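Local coordinates for protein cellulase (Uncultured bacterium, PDB 6XSO) that hydrolyses beta-1,4-glucan chains internally as a GH5_4 endoglucanase of broad substrate specificity, probably acting on xylan as well as cellulose, at residues T273-T278 with T311-A316; H123-D128 with S172-L177; T63-F68 with V107-A112; T284-L289 with D333-Q338; S326-F331 with A366-R371. All coordinates share one frame; numbering follows the deposited sequence. Where two conformers were deposited one is given.

Contact 1. Residues T273-T278 with T311-A316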
# COMPACT_ATOMS: atom_id res chain seq x y z
N THR A 273 -14.33 0.97 -12.38
CA THR A 273 -15.45 0.21 -12.91
C THR A 273 -15.26 -0.00 -14.40
O THR A 273 -15.06 0.96 -15.16
CB THR A 273 -16.75 0.96 -12.64
OG1 THR A 273 -16.94 1.15 -11.23
CG2 THR A 273 -17.92 0.17 -13.17
N ILE A 274 -15.30 -1.26 -14.83
CA ILE A 274 -15.27 -1.58 -16.25
C ILE A 274 -16.58 -2.19 -16.74
O ILE A 274 -16.87 -2.10 -17.94
CB ILE A 274 -14.07 -2.48 -16.64
CG1 ILE A 274 -14.19 -3.87 -16.02
CG2 ILE A 274 -12.76 -1.80 -16.24
CD1 ILE A 274 -13.15 -4.89 -16.59
N ALA A 275 -17.38 -2.77 -15.86
CA ALA A 275 -18.65 -3.35 -16.29
C ALA A 275 -19.58 -2.27 -16.84
O ALA A 275 -19.74 -1.20 -16.25
CB ALA A 275 -19.30 -4.07 -15.12
N GLY A 276 -20.19 -2.57 -17.99
CA GLY A 276 -21.08 -1.64 -18.64
C GLY A 276 -20.41 -0.59 -19.49
O GLY A 276 -21.10 0.28 -20.03
N LYS A 277 -19.09 -0.66 -19.63
CA LYS A 277 -18.34 0.32 -20.39
C LYS A 277 -17.66 -0.33 -21.59
O LYS A 277 -17.34 -1.53 -21.59
CB LYS A 277 -17.26 0.97 -19.53
CG LYS A 277 -17.81 1.78 -18.37
CD LYS A 277 -16.72 2.41 -17.57
CE LYS A 277 -17.29 3.16 -16.37
NZ LYS A 277 -16.21 3.75 -15.53
N THR A 278 -17.44 0.48 -22.62
CA THR A 278 -16.64 0.05 -23.74
C THR A 278 -15.17 0.23 -23.40
O THR A 278 -14.80 1.00 -22.51
CB THR A 278 -16.93 0.90 -24.97
OG1 THR A 278 -16.46 2.23 -24.72
CG2 THR A 278 -18.43 0.91 -25.29
N THR A 311 -10.37 -4.36 -10.64
CA THR A 311 -11.58 -3.67 -11.08
C THR A 311 -12.54 -3.57 -9.91
O THR A 311 -12.34 -4.16 -8.85
CB THR A 311 -12.27 -4.38 -12.24
OG1 THR A 311 -12.77 -5.64 -11.77
CG2 THR A 311 -11.32 -4.57 -13.39
N SER A 312 -13.63 -2.83 -10.13
CA SER A 312 -14.58 -2.56 -9.06
C SER A 312 -15.27 -3.81 -8.56
O SER A 312 -15.79 -3.81 -7.44
CB SER A 312 -15.63 -1.56 -9.55
OG SER A 312 -16.43 -2.14 -10.57
N ASN A 313 -15.29 -4.89 -9.34
CA ASN A 313 -15.94 -6.12 -8.94
C ASN A 313 -14.97 -7.15 -8.37
O ASN A 313 -15.33 -8.32 -8.23
CB ASN A 313 -16.72 -6.70 -10.13
CG ASN A 313 -17.97 -5.89 -10.46
OD1 ASN A 313 -18.67 -5.38 -9.57
ND2 ASN A 313 -18.25 -5.76 -11.75
N VAL A 314 -13.77 -6.73 -7.98
CA VAL A 314 -12.77 -7.65 -7.42
C VAL A 314 -13.35 -8.49 -6.28
O VAL A 314 -13.03 -9.68 -6.16
CB VAL A 314 -11.51 -6.87 -7.00
CG1 VAL A 314 -11.80 -5.90 -5.87
CG2 VAL A 314 -10.39 -7.85 -6.63
N ASP A 315 -14.18 -7.90 -5.44
CA ASP A 315 -14.72 -8.58 -4.27
C ASP A 315 -16.19 -8.96 -4.43
O ASP A 315 -16.83 -9.35 -3.44
CB ASP A 315 -14.52 -7.72 -3.01
CG ASP A 315 -13.12 -7.85 -2.40
OD1 ASP A 315 -12.33 -8.71 -2.84
OD2 ASP A 315 -12.80 -7.08 -1.47
N ALA A 316 -16.74 -8.85 -5.63
CA ALA A 316 -18.15 -9.13 -5.83
C ALA A 316 -18.37 -10.63 -6.00
O ALA A 316 -17.44 -11.40 -6.28
CB ALA A 316 -18.67 -8.38 -7.06
O HOH W 1 -16.20 -3.32 -13.10

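Contact 2. Residues H123-D128 with S172-L177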
# COMPACT_ATOMS: atom_id res chain seq x y z
N HIS A 123 -4.87 -2.49 8.52
CA HIS A 123 -6.21 -2.39 9.09
C HIS A 123 -6.23 -1.79 10.48
O HIS A 123 -7.24 -1.86 11.18
CB HIS A 123 -6.96 -3.72 9.04
CG HIS A 123 -7.32 -4.13 7.66
ND1 HIS A 123 -7.91 -3.27 6.75
CD2 HIS A 123 -7.17 -5.31 7.02
CE1 HIS A 123 -8.11 -3.91 5.61
NE2 HIS A 123 -7.69 -5.16 5.75
N ASP A 124 -5.11 -1.18 10.87
CA ASP A 124 -5.15 -0.14 11.89
C ASP A 124 -5.91 1.08 11.43
O ASP A 124 -6.35 1.87 12.29
CB ASP A 124 -3.69 0.17 12.22
CG ASP A 124 -2.93 -1.08 12.66
OD1 ASP A 124 -3.10 -1.48 13.83
OD2 ASP A 124 -2.20 -1.67 11.81
N THR A 125 -6.09 1.24 10.12
CA THR A 125 -6.98 2.20 9.49
C THR A 125 -8.19 1.46 8.91
O THR A 125 -8.19 0.23 8.76
CB THR A 125 -6.31 2.93 8.32
OG1 THR A 125 -6.07 2.02 7.24
CG2 THR A 125 -5.01 3.60 8.72
N GLY A 126 -9.21 2.24 8.55
CA GLY A 126 -10.27 1.77 7.70
C GLY A 126 -11.66 1.97 8.27
O GLY A 126 -11.86 2.63 9.30
N ALA A 127 -12.64 1.42 7.57
CA ALA A 127 -14.03 1.61 7.93
C ALA A 127 -14.44 0.74 9.11
O ALA A 127 -14.25 -0.48 9.10
CB ALA A 127 -14.91 1.28 6.72
N ASP A 128 -15.02 1.38 10.12
CA ASP A 128 -15.59 0.64 11.24
C ASP A 128 -16.67 -0.32 10.76
O ASP A 128 -17.46 0.02 9.87
CB ASP A 128 -16.26 1.59 12.22
CG ASP A 128 -15.33 2.65 12.75
OD1 ASP A 128 -14.11 2.39 12.86
OD2 ASP A 128 -15.86 3.74 13.08
N SER A 172 3.14 4.71 5.25
CA SER A 172 2.70 5.32 6.50
C SER A 172 1.44 4.69 7.10
O SER A 172 1.36 4.50 8.32
CB SER A 172 2.46 6.81 6.23
OG SER A 172 1.50 7.02 5.18
N TYR A 173 0.41 4.47 6.29
CA TYR A 173 -0.92 4.04 6.73
C TYR A 173 -1.66 3.69 5.44
O TYR A 173 -1.34 4.21 4.36
CB TYR A 173 -1.71 5.10 7.59
CG TYR A 173 -1.61 6.47 6.96
CD1 TYR A 173 -2.31 6.75 5.80
CD2 TYR A 173 -0.75 7.44 7.47
CE1 TYR A 173 -2.16 7.94 5.15
CE2 TYR A 173 -0.58 8.64 6.81
CZ TYR A 173 -1.27 8.86 5.65
OH TYR A 173 -1.08 10.04 5.00
N ASN A 174 -2.68 2.83 5.55
CA ASN A 174 -3.34 2.28 4.36
C ASN A 174 -4.48 3.15 3.82
O ASN A 174 -4.28 3.91 2.87
CB ASN A 174 -3.81 0.85 4.67
CG ASN A 174 -4.55 0.24 3.53
OD1 ASN A 174 -4.10 0.33 2.38
ND2 ASN A 174 -5.70 -0.41 3.82
N GLU A 175 -5.68 3.03 4.40
CA GLU A 175 -6.89 3.70 3.91
C GLU A 175 -7.52 4.40 5.11
O GLU A 175 -8.46 3.90 5.73
CB GLU A 175 -7.85 2.71 3.21
CG GLU A 175 -7.34 2.26 1.85
CD GLU A 175 -8.23 1.29 1.14
OE1 GLU A 175 -9.18 0.75 1.72
OE2 GLU A 175 -7.98 1.05 -0.07
N MET A 176 -6.97 5.56 5.46
CA MET A 176 -7.42 6.28 6.64
C MET A 176 -8.65 7.10 6.29
O MET A 176 -8.64 7.90 5.34
CB MET A 176 -6.31 7.21 7.15
CG MET A 176 -6.53 7.62 8.58
SD MET A 176 -5.50 8.96 9.18
CE MET A 176 -3.85 8.44 8.72
N LEU A 177 -9.71 6.94 7.08
CA LEU A 177 -11.00 7.59 6.86
C LEU A 177 -11.34 8.49 8.03
O LEU A 177 -10.78 8.36 9.13
CB LEU A 177 -12.11 6.54 6.70
CG LEU A 177 -11.84 5.37 5.76
CD1 LEU A 177 -13.05 4.44 5.69
CD2 LEU A 177 -11.45 5.85 4.37
O HOH W 2 -7.56 -0.59 6.02
O HOH W 3 -9.57 5.08 9.41

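Contact 3. Residues T63-F68 with V107-A112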
# COMPACT_ATOMS: atom_id res chain seq x y z
N THR A 63 2.74 -18.19 4.94
CA THR A 63 3.47 -17.84 3.73
C THR A 63 4.82 -18.56 3.71
O THR A 63 5.46 -18.73 4.75
CB THR A 63 3.69 -16.34 3.70
OG1 THR A 63 2.45 -15.62 3.84
CG2 THR A 63 4.32 -15.87 2.38
N LYS A 64 5.25 -18.98 2.53
CA LYS A 64 6.52 -19.66 2.33
C LYS A 64 7.32 -18.94 1.26
O LYS A 64 6.77 -18.26 0.39
CB LYS A 64 6.32 -21.12 1.89
CG LYS A 64 5.73 -21.98 2.98
CD LYS A 64 5.79 -23.45 2.64
CE LYS A 64 4.80 -23.80 1.55
NZ LYS A 64 5.00 -25.22 1.13
N PRO A 65 8.66 -19.12 1.27
CA PRO A 65 9.48 -18.30 0.37
C PRO A 65 9.31 -18.66 -1.10
O PRO A 65 9.53 -17.79 -1.96
CB PRO A 65 10.91 -18.55 0.87
CG PRO A 65 10.85 -19.82 1.65
CD PRO A 65 9.48 -19.82 2.28
N GLU A 66 8.91 -19.89 -1.40
CA GLU A 66 8.81 -20.31 -2.79
C GLU A 66 7.78 -19.49 -3.55
O GLU A 66 7.94 -19.27 -4.76
CB GLU A 66 8.48 -21.80 -2.82
CG GLU A 66 9.62 -22.71 -2.41
CD GLU A 66 10.00 -22.68 -0.92
OE1 GLU A 66 9.13 -22.44 -0.03
OE2 GLU A 66 11.19 -22.94 -0.66
N LEU A 67 6.71 -19.06 -2.88
CA LEU A 67 5.72 -18.20 -3.52
C LEU A 67 6.38 -17.02 -4.23
O LEU A 67 5.98 -16.64 -5.33
CB LEU A 67 4.73 -17.68 -2.48
CG LEU A 67 3.72 -16.63 -2.94
CD1 LEU A 67 2.77 -17.17 -3.99
CD2 LEU A 67 2.95 -16.11 -1.69
N PHE A 68 7.38 -16.41 -3.60
CA PHE A 68 7.98 -15.21 -4.18
C PHE A 68 8.98 -15.54 -5.27
O PHE A 68 9.14 -14.74 -6.20
CB PHE A 68 8.53 -14.32 -3.07
CG PHE A 68 7.47 -13.88 -2.09
CD1 PHE A 68 6.38 -13.13 -2.52
CD2 PHE A 68 7.51 -14.29 -0.78
CE1 PHE A 68 5.39 -12.75 -1.63
CE2 PHE A 68 6.51 -13.91 0.11
CZ PHE A 68 5.46 -13.15 -0.32
N VAL A 107 9.33 -10.43 4.86
CA VAL A 107 10.14 -9.46 4.12
C VAL A 107 11.37 -10.13 3.53
O VAL A 107 11.71 -9.91 2.36
CB VAL A 107 10.50 -8.27 5.03
CG1 VAL A 107 11.49 -7.36 4.36
CG2 VAL A 107 9.22 -7.54 5.42
N ASP A 108 12.05 -10.95 4.34
CA ASP A 108 13.23 -11.67 3.87
C ASP A 108 12.88 -12.54 2.67
O ASP A 108 13.66 -12.63 1.71
CB ASP A 108 13.80 -12.53 5.00
CG ASP A 108 14.53 -11.70 6.05
OD1 ASP A 108 14.91 -10.54 5.76
OD2 ASP A 108 14.73 -12.22 7.18
N TYR A 109 11.71 -13.19 2.69
CA TYR A 109 11.33 -14.04 1.57
C TYR A 109 11.27 -13.22 0.28
O TYR A 109 11.59 -13.72 -0.81
CB TYR A 109 9.94 -14.63 1.78
CG TYR A 109 9.73 -15.56 2.95
CD1 TYR A 109 10.78 -16.18 3.62
CD2 TYR A 109 8.43 -15.85 3.36
CE1 TYR A 109 10.54 -17.04 4.68
CE2 TYR A 109 8.18 -16.71 4.41
CZ TYR A 109 9.23 -17.28 5.08
OH TYR A 109 8.99 -18.14 6.15
N VAL A 110 10.79 -11.98 0.39
CA VAL A 110 10.62 -11.14 -0.79
C VAL A 110 11.96 -10.64 -1.30
O VAL A 110 12.29 -10.77 -2.48
CB VAL A 110 9.68 -9.96 -0.46
CG1 VAL A 110 9.65 -8.99 -1.62
CG2 VAL A 110 8.28 -10.44 -0.10
N VAL A 111 12.77 -10.07 -0.41
CA VAL A 111 14.02 -9.47 -0.86
C VAL A 111 15.03 -10.54 -1.26
O VAL A 111 15.99 -10.24 -1.99
CB VAL A 111 14.57 -8.46 0.16
CG1 VAL A 111 13.57 -7.32 0.39
CG2 VAL A 111 14.95 -9.13 1.45
N ALA A 112 14.83 -11.80 -0.84
CA ALA A 112 15.67 -12.89 -1.31
C ALA A 112 15.59 -13.06 -2.81
O ALA A 112 16.53 -13.61 -3.40
CB ALA A 112 15.24 -14.20 -0.66
O HOH W 4 6.81 -20.74 6.14
O HOH W 5 11.88 -16.33 -1.54

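Contact 4. Residues T284-L289 with D333-Q338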
# COMPACT_ATOMS: atom_id res chain seq x y z
N THR A 284 -10.20 6.02 -21.55
CA THR A 284 -10.37 7.42 -21.17
C THR A 284 -10.45 7.61 -19.65
O THR A 284 -9.87 8.55 -19.10
CB THR A 284 -11.62 7.97 -21.85
OG1 THR A 284 -11.46 7.87 -23.27
CG2 THR A 284 -11.85 9.41 -21.45
N ASP A 285 -11.16 6.72 -18.96
CA ASP A 285 -11.22 6.79 -17.51
C ASP A 285 -9.83 6.61 -16.91
O ASP A 285 -9.45 7.29 -15.95
CB ASP A 285 -12.11 5.69 -16.96
CG ASP A 285 -13.58 5.94 -17.15
OD1 ASP A 285 -14.00 7.10 -17.39
OD2 ASP A 285 -14.33 4.94 -17.05
N THR A 286 -9.05 5.67 -17.44
CA THR A 286 -7.71 5.48 -16.93
C THR A 286 -6.83 6.69 -17.20
O THR A 286 -6.05 7.11 -16.34
CB THR A 286 -7.12 4.20 -17.54
OG1 THR A 286 -7.86 3.07 -17.03
CG2 THR A 286 -5.65 4.06 -17.21
N ARG A 287 -6.99 7.30 -18.39
CA ARG A 287 -6.23 8.51 -18.70
C ARG A 287 -6.58 9.63 -17.72
O ARG A 287 -5.70 10.37 -17.28
CB ARG A 287 -6.51 8.95 -20.14
CG ARG A 287 -5.50 9.97 -20.67
CD ARG A 287 -5.62 10.17 -22.20
NE ARG A 287 -6.18 9.00 -22.88
CZ ARG A 287 -5.51 7.88 -23.16
NH1 ARG A 287 -4.22 7.76 -22.85
NH2 ARG A 287 -6.13 6.88 -23.77
N ASP A 288 -7.86 9.75 -17.35
CA ASP A 288 -8.26 10.78 -16.40
C ASP A 288 -7.66 10.52 -15.03
O ASP A 288 -7.16 11.46 -14.38
CB ASP A 288 -9.79 10.82 -16.31
CG ASP A 288 -10.29 11.72 -15.19
OD1 ASP A 288 -10.16 12.95 -15.33
OD2 ASP A 288 -10.81 11.20 -14.17
N LEU A 289 -7.69 9.27 -14.58
CA LEU A 289 -7.05 8.90 -13.32
C LEU A 289 -5.57 9.28 -13.34
O LEU A 289 -5.07 9.94 -12.41
CB LEU A 289 -7.21 7.40 -13.09
CG LEU A 289 -6.27 6.72 -12.08
CD1 LEU A 289 -6.59 7.19 -10.67
CD2 LEU A 289 -6.36 5.21 -12.12
N ASP A 333 -4.01 -4.36 -19.79
CA ASP A 333 -2.98 -3.95 -20.73
C ASP A 333 -2.80 -2.43 -20.70
O ASP A 333 -1.67 -1.93 -20.65
CB ASP A 333 -3.39 -4.34 -22.16
CG ASP A 333 -3.30 -5.82 -22.44
OD1 ASP A 333 -2.79 -6.59 -21.61
OD2 ASP A 333 -3.75 -6.23 -23.54
N ASP A 334 -3.91 -1.70 -20.78
CA ASP A 334 -3.84 -0.25 -20.90
C ASP A 334 -3.48 0.41 -19.57
O ASP A 334 -2.76 1.42 -19.55
CB ASP A 334 -5.17 0.28 -21.44
CG ASP A 334 -5.20 1.80 -21.50
OD1 ASP A 334 -4.59 2.36 -22.45
OD2 ASP A 334 -5.85 2.40 -20.60
N PHE A 335 -4.01 -0.11 -18.46
CA PHE A 335 -3.73 0.47 -17.14
C PHE A 335 -2.25 0.38 -16.82
O PHE A 335 -1.62 1.38 -16.44
CB PHE A 335 -4.56 -0.30 -16.10
CG PHE A 335 -4.55 0.31 -14.72
CD1 PHE A 335 -5.48 1.26 -14.38
CD2 PHE A 335 -3.65 -0.11 -13.76
CE1 PHE A 335 -5.49 1.81 -13.11
CE2 PHE A 335 -3.67 0.43 -12.48
CZ PHE A 335 -4.57 1.40 -12.17
N VAL A 336 -1.66 -0.80 -17.02
CA VAL A 336 -0.23 -0.96 -16.77
C VAL A 336 0.58 -0.07 -17.69
O VAL A 336 1.55 0.56 -17.26
CB VAL A 336 0.16 -2.45 -16.90
CG1 VAL A 336 1.68 -2.62 -16.90
CG2 VAL A 336 -0.46 -3.23 -15.73
N ALA A 337 0.19 0.00 -18.97
CA ALA A 337 0.93 0.81 -19.94
C ALA A 337 0.85 2.29 -19.60
O ALA A 337 1.86 3.01 -19.67
CB ALA A 337 0.39 0.58 -21.35
N GLN A 338 -0.35 2.79 -19.29
CA GLN A 338 -0.47 4.21 -18.99
C GLN A 338 0.33 4.56 -17.73
O GLN A 338 0.99 5.61 -17.68
CB GLN A 338 -1.94 4.64 -18.87
CG GLN A 338 -2.73 4.61 -20.17
CD GLN A 338 -3.93 5.54 -20.12
OE1 GLN A 338 -3.82 6.71 -19.74
NE2 GLN A 338 -5.10 5.03 -20.49
O HOH W 6 -7.27 0.96 -18.75
O HOH W 7 -4.78 4.61 -23.89

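Contact 5. Residues S326-F331 with A366-R371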
# COMPACT_ATOMS: atom_id res chain seq x y z
N SER A 326 -12.04 -10.96 -21.06
CA SER A 326 -11.29 -10.27 -22.11
C SER A 326 -11.29 -8.77 -21.91
O SER A 326 -10.26 -8.11 -22.07
CB SER A 326 -11.85 -10.61 -23.48
OG SER A 326 -11.16 -9.85 -24.46
N LEU A 327 -12.45 -8.19 -21.56
CA LEU A 327 -12.48 -6.75 -21.28
C LEU A 327 -11.57 -6.41 -20.11
O LEU A 327 -10.85 -5.40 -20.14
CB LEU A 327 -13.91 -6.29 -20.98
CG LEU A 327 -14.09 -4.78 -20.92
CD1 LEU A 327 -13.98 -4.13 -22.29
CD2 LEU A 327 -15.44 -4.46 -20.29
N MET A 328 -11.54 -7.27 -19.09
CA MET A 328 -10.65 -7.04 -17.97
C MET A 328 -9.19 -7.06 -18.42
O MET A 328 -8.38 -6.23 -17.98
CB MET A 328 -10.87 -8.09 -16.88
CG MET A 328 -9.98 -7.86 -15.69
SD MET A 328 -10.30 -9.06 -14.41
CE MET A 328 -9.20 -8.45 -13.14
N PHE A 329 -8.83 -8.02 -19.28
CA PHE A 329 -7.46 -8.10 -19.78
C PHE A 329 -7.10 -6.90 -20.64
O PHE A 329 -5.96 -6.44 -20.62
CB PHE A 329 -7.26 -9.42 -20.54
CG PHE A 329 -7.19 -10.66 -19.66
CD1 PHE A 329 -7.32 -10.62 -18.28
CD2 PHE A 329 -6.96 -11.89 -20.24
CE1 PHE A 329 -7.23 -11.79 -17.51
CE2 PHE A 329 -6.87 -13.04 -19.47
CZ PHE A 329 -7.01 -13.00 -18.14
N GLN A 330 -8.05 -6.38 -21.43
CA GLN A 330 -7.78 -5.17 -22.20
C GLN A 330 -7.59 -3.98 -21.27
O GLN A 330 -6.77 -3.10 -21.54
CB GLN A 330 -8.93 -4.91 -23.18
CG GLN A 330 -9.16 -6.04 -24.15
CD GLN A 330 -10.49 -5.92 -24.88
OE1 GLN A 330 -10.81 -4.87 -25.44
NE2 GLN A 330 -11.28 -6.99 -24.85
N PHE A 331 -8.35 -3.95 -20.17
CA PHE A 331 -8.17 -2.92 -19.16
C PHE A 331 -6.78 -3.02 -18.54
O PHE A 331 -6.07 -2.01 -18.40
CB PHE A 331 -9.27 -3.05 -18.09
CG PHE A 331 -8.93 -2.43 -16.77
CD1 PHE A 331 -8.90 -1.05 -16.63
CD2 PHE A 331 -8.63 -3.21 -15.67
CE1 PHE A 331 -8.57 -0.46 -15.43
CE2 PHE A 331 -8.28 -2.63 -14.46
CZ PHE A 331 -8.27 -1.26 -14.34
N ALA A 366 -3.37 -18.01 -13.62
CA ALA A 366 -2.15 -17.93 -14.41
C ALA A 366 -2.30 -16.98 -15.58
O ALA A 366 -1.37 -16.22 -15.89
CB ALA A 366 -1.75 -19.31 -14.92
N ASP A 367 -3.47 -16.99 -16.23
CA ASP A 367 -3.68 -16.12 -17.37
C ASP A 367 -3.56 -14.64 -16.98
O ASP A 367 -2.90 -13.86 -17.68
CB ASP A 367 -5.00 -16.45 -18.08
CG ASP A 367 -6.21 -16.50 -17.15
OD1 ASP A 367 -6.11 -16.30 -15.92
OD2 ASP A 367 -7.31 -16.73 -17.70
N LEU A 368 -4.15 -14.26 -15.85
CA LEU A 368 -4.07 -12.86 -15.41
C LEU A 368 -2.67 -12.48 -14.98
O LEU A 368 -2.20 -11.38 -15.30
CB LEU A 368 -5.07 -12.64 -14.28
CG LEU A 368 -5.07 -11.22 -13.71
CD1 LEU A 368 -5.37 -10.14 -14.70
CD2 LEU A 368 -6.10 -11.16 -12.58
N ALA A 369 -1.98 -13.36 -14.25
CA ALA A 369 -0.61 -13.06 -13.85
C ALA A 369 0.26 -12.80 -15.06
O ALA A 369 1.02 -11.81 -15.10
CB ALA A 369 -0.06 -14.22 -13.01
N GLU A 370 0.15 -13.66 -16.08
CA GLU A 370 0.94 -13.49 -17.29
C GLU A 370 0.53 -12.22 -18.02
O GLU A 370 1.38 -11.52 -18.58
CB GLU A 370 0.80 -14.71 -18.21
CG GLU A 370 1.65 -14.56 -19.47
CD GLU A 370 1.88 -15.86 -20.22
OE1 GLU A 370 1.26 -16.88 -19.87
OE2 GLU A 370 2.69 -15.83 -21.17
N ARG A 371 -0.77 -11.91 -18.02
CA ARG A 371 -1.24 -10.72 -18.72
C ARG A 371 -0.65 -9.45 -18.11
O ARG A 371 -0.23 -8.54 -18.83
CB ARG A 371 -2.77 -10.65 -18.69
CG ARG A 371 -3.37 -9.66 -19.69
CD ARG A 371 -3.44 -10.27 -21.10
NE ARG A 371 -3.98 -9.29 -22.02
CZ ARG A 371 -4.79 -9.57 -23.03
NH1 ARG A 371 -5.14 -10.83 -23.28
NH2 ARG A 371 -5.25 -8.57 -23.77

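Contact 1. Residues T273-T278 with T311-A316
S312 and T311 of the 311-316 turn lie against T273 and I274, and these four residues account for most of the contact. The hydroxyl OG of S312 sits between its own backbone N and carbonyl carbon (chi1 66°), which carries it across to T273; there OG lies 3.4 Å from T273 OG1, at best a weak hydrogen bond. A water joins the same OG to the backbone of the other loop, accepting from I274 N at 2.8 Å and lying 2.8 Å from S312 OG. Deeper in, the methyl CG2 of T311 meets CD1 of I274 at 3.7 Å, the two side chains crossing at about a right angle, while T311 OG1 is hydrogen-bonded to D320. At the outer end, the methyl CB of A275 lies 3.9 Å from ND2 of N313, an amide also bound to D320. K277 steadies the 273-278 side from within: its NZ donates to T273 O at 3.0 Å and forms a salt bridge with D285, over a type II turn from I274 to K277. Two adjacent beta-alpha loops, following strands 264-270 and 304-309, are thus joined at the C-terminal rim of a TIM barrel, the end that carries the active site in this fold.

Contact 2. Residues H123-D128 with S172-L177
T125 lays its side chain over the backbone of Y173 to M176, with CG2 3.8 Å from Y173 CB and CB 3.9 Å from M176 CA. With chi1 at 68°, the CG2 branch lies anti to the carbonyl carbon and OG1 is left directed at the next loop; E175 N donates to T125 OG1 at 3.0 Å with an N-H...O angle of 156°. The same OG1 is also hydrogen-bonded to H122 O, so two backbones meet at one buried hydroxyl. A valine in its place would probably leave E175 N and H122 O without this shared partner and let the two loops shift against each other. Alongside, G126 CA makes a CH...O contact with E175 O at 3.4 Å. One water gathers T125 O, N174 ND2 and H123 ND1, and a second accepts from both G126 N and L177 N, at 3.0 Å from L177 N. Beyond it, methyl CD1 of L177 packs on A127, 3.8 Å from its CB. N174 OD1 is bound to R80 and E175 OE2 to H269. N174 and E175, just past strand 168-171, match the Asn-Glu pair of family 5 enzymes, in which that glutamate usually serves as acid/base; E308 on strand 304-309 touches both residues. The two loops leave neighbouring strands 116-119 and 168-171 on their way to helices 140-161 and 196-219, and I206 and Y209 of the latter helix pack on M176.

Contact 3. Residues T63-F68 with V107-A112
P65 packs over one face of the Y109 ring, its CD 3.8 Å from the ring centroid and only 12° off the normal, a CH-pi contact. With CG anti to its carbonyl carbon and beside its backbone N (chi1 -63°), Y109 reaches back along its helix to the T63-P65 backbone, where CE2 lies 3.4 Å from T63 O. Its hydroxyl is hydrogen-bonded to R102, which also binds T63 O; a water links that carbonyl to Y109 OH, weakly on the tyrosine side. An alanine in place of Y109 is likely to open a gap against P65 and deprive R102 of one of its hydrogen-bond partners. In TIM-barrel terms, helices 66-73 and 97-111 are successive members of the outer helical layer, flanking strand 78-81. Closer to the barrel, the F68 ring receives CG2 of V110 squarely over one face, 3.8 Å from the centroid and 4° off the normal. Y109 CB approaches the same ring at 3.5 Å from F68 CD2, while F68 CE2 lies near the plane of the tyrosine ring, at its edge. A second water donates to both P65 O and Y109 O, at 2.7 Å from the latter.

Contact 4. Residues T284-L289 with D333-Q338
Helices 279-298 and 325-341, neighbours in the outer layer of the barrel, pack here through T286, R287 and Q338. The amide of Q338 stretches across to the other helix, where its NE2 lies 3.5 Å from T286 CG2 and its OE1 3.2 Å from R287 CA. R287 bends at chi3, and its guanidinium lies nearly parallel to this amide, the planes only 8° apart, with Q338 NE2 over its face and no hydrogen bond joining the two groups. Two acceptors hold the amide: Q338 NE2 donates to D334 OD2 at 2.7 Å, on the syn side of the carboxylate one turn earlier, and to R283 O of the other helix. The short segments run almost alike, 25° apart with axes 10.0 Å from each other, as expected where consecutive beta-alpha units place their helices side by side. Two waters extend the carboxylate's reach, one from D334 OD2 to T286 OG1, the other from D334 OD1 to R287 NH2. Toward the barrel wall, L289 CD2 touches F335 CE1 at 3.6 Å, and W309 stacks on the phenylalanine ring.

Contact 5. Residues S326-F331 with A366-R371
F329 points its ring at the 366-371 helix and is met from three directions. The carboxylate of D367 stands at the ring's edge, its plane 89° from that of the ring, with CG 3.7 Å from F329 CZ. L368 comes in obliquely, CD1 3.8 Å from F329 CE1. R371, bent at chi2, folds back so that its guanidinium lies over F329 CB rather than over the ring: CZ is 3.5 Å from F329 CB, with the ring and guanidinium planes 45° apart. Helices 325-341 and 366-377, the last two large helices of the chain, pack side by side in the outer layer of the TIM barrel; the axes of their short segments make an angle of 22° and lie 10.6 Å apart. The charged groups of D367 and R371 each have a partner on helix 325-341, R371 NH2 in a salt bridge with D333 and D367 OD2 in one with K325. D367 OD1 is also bound to Y321. On the barrel side, M328 extends fully to set CE 4.2 Å from L368 CD2, and Y348 of strand 345-349 touches both of these side chains.

In the fold
Contact 2 is the most buried of the five, its centre about 11 Å from that of the chain, and it relies on backbone groups, one threonine hydroxyl and bound waters. Contact 1 also joins loops that follow neighbouring strands, but it is partly buried, its centre about 21 Å from the chain's centre. The other three pair helices of the outer layer: contact 3 is largely aromatic and aliphatic packing, whereas contacts 4 and 5 combine an apolar inner side with charged groups. Contacts 4 and 5 share helix 325-341, and with contact 1 they form one connected group, joined by two salt bridges and by I274 on M328. Contacts 2 and 3 touch none of the others.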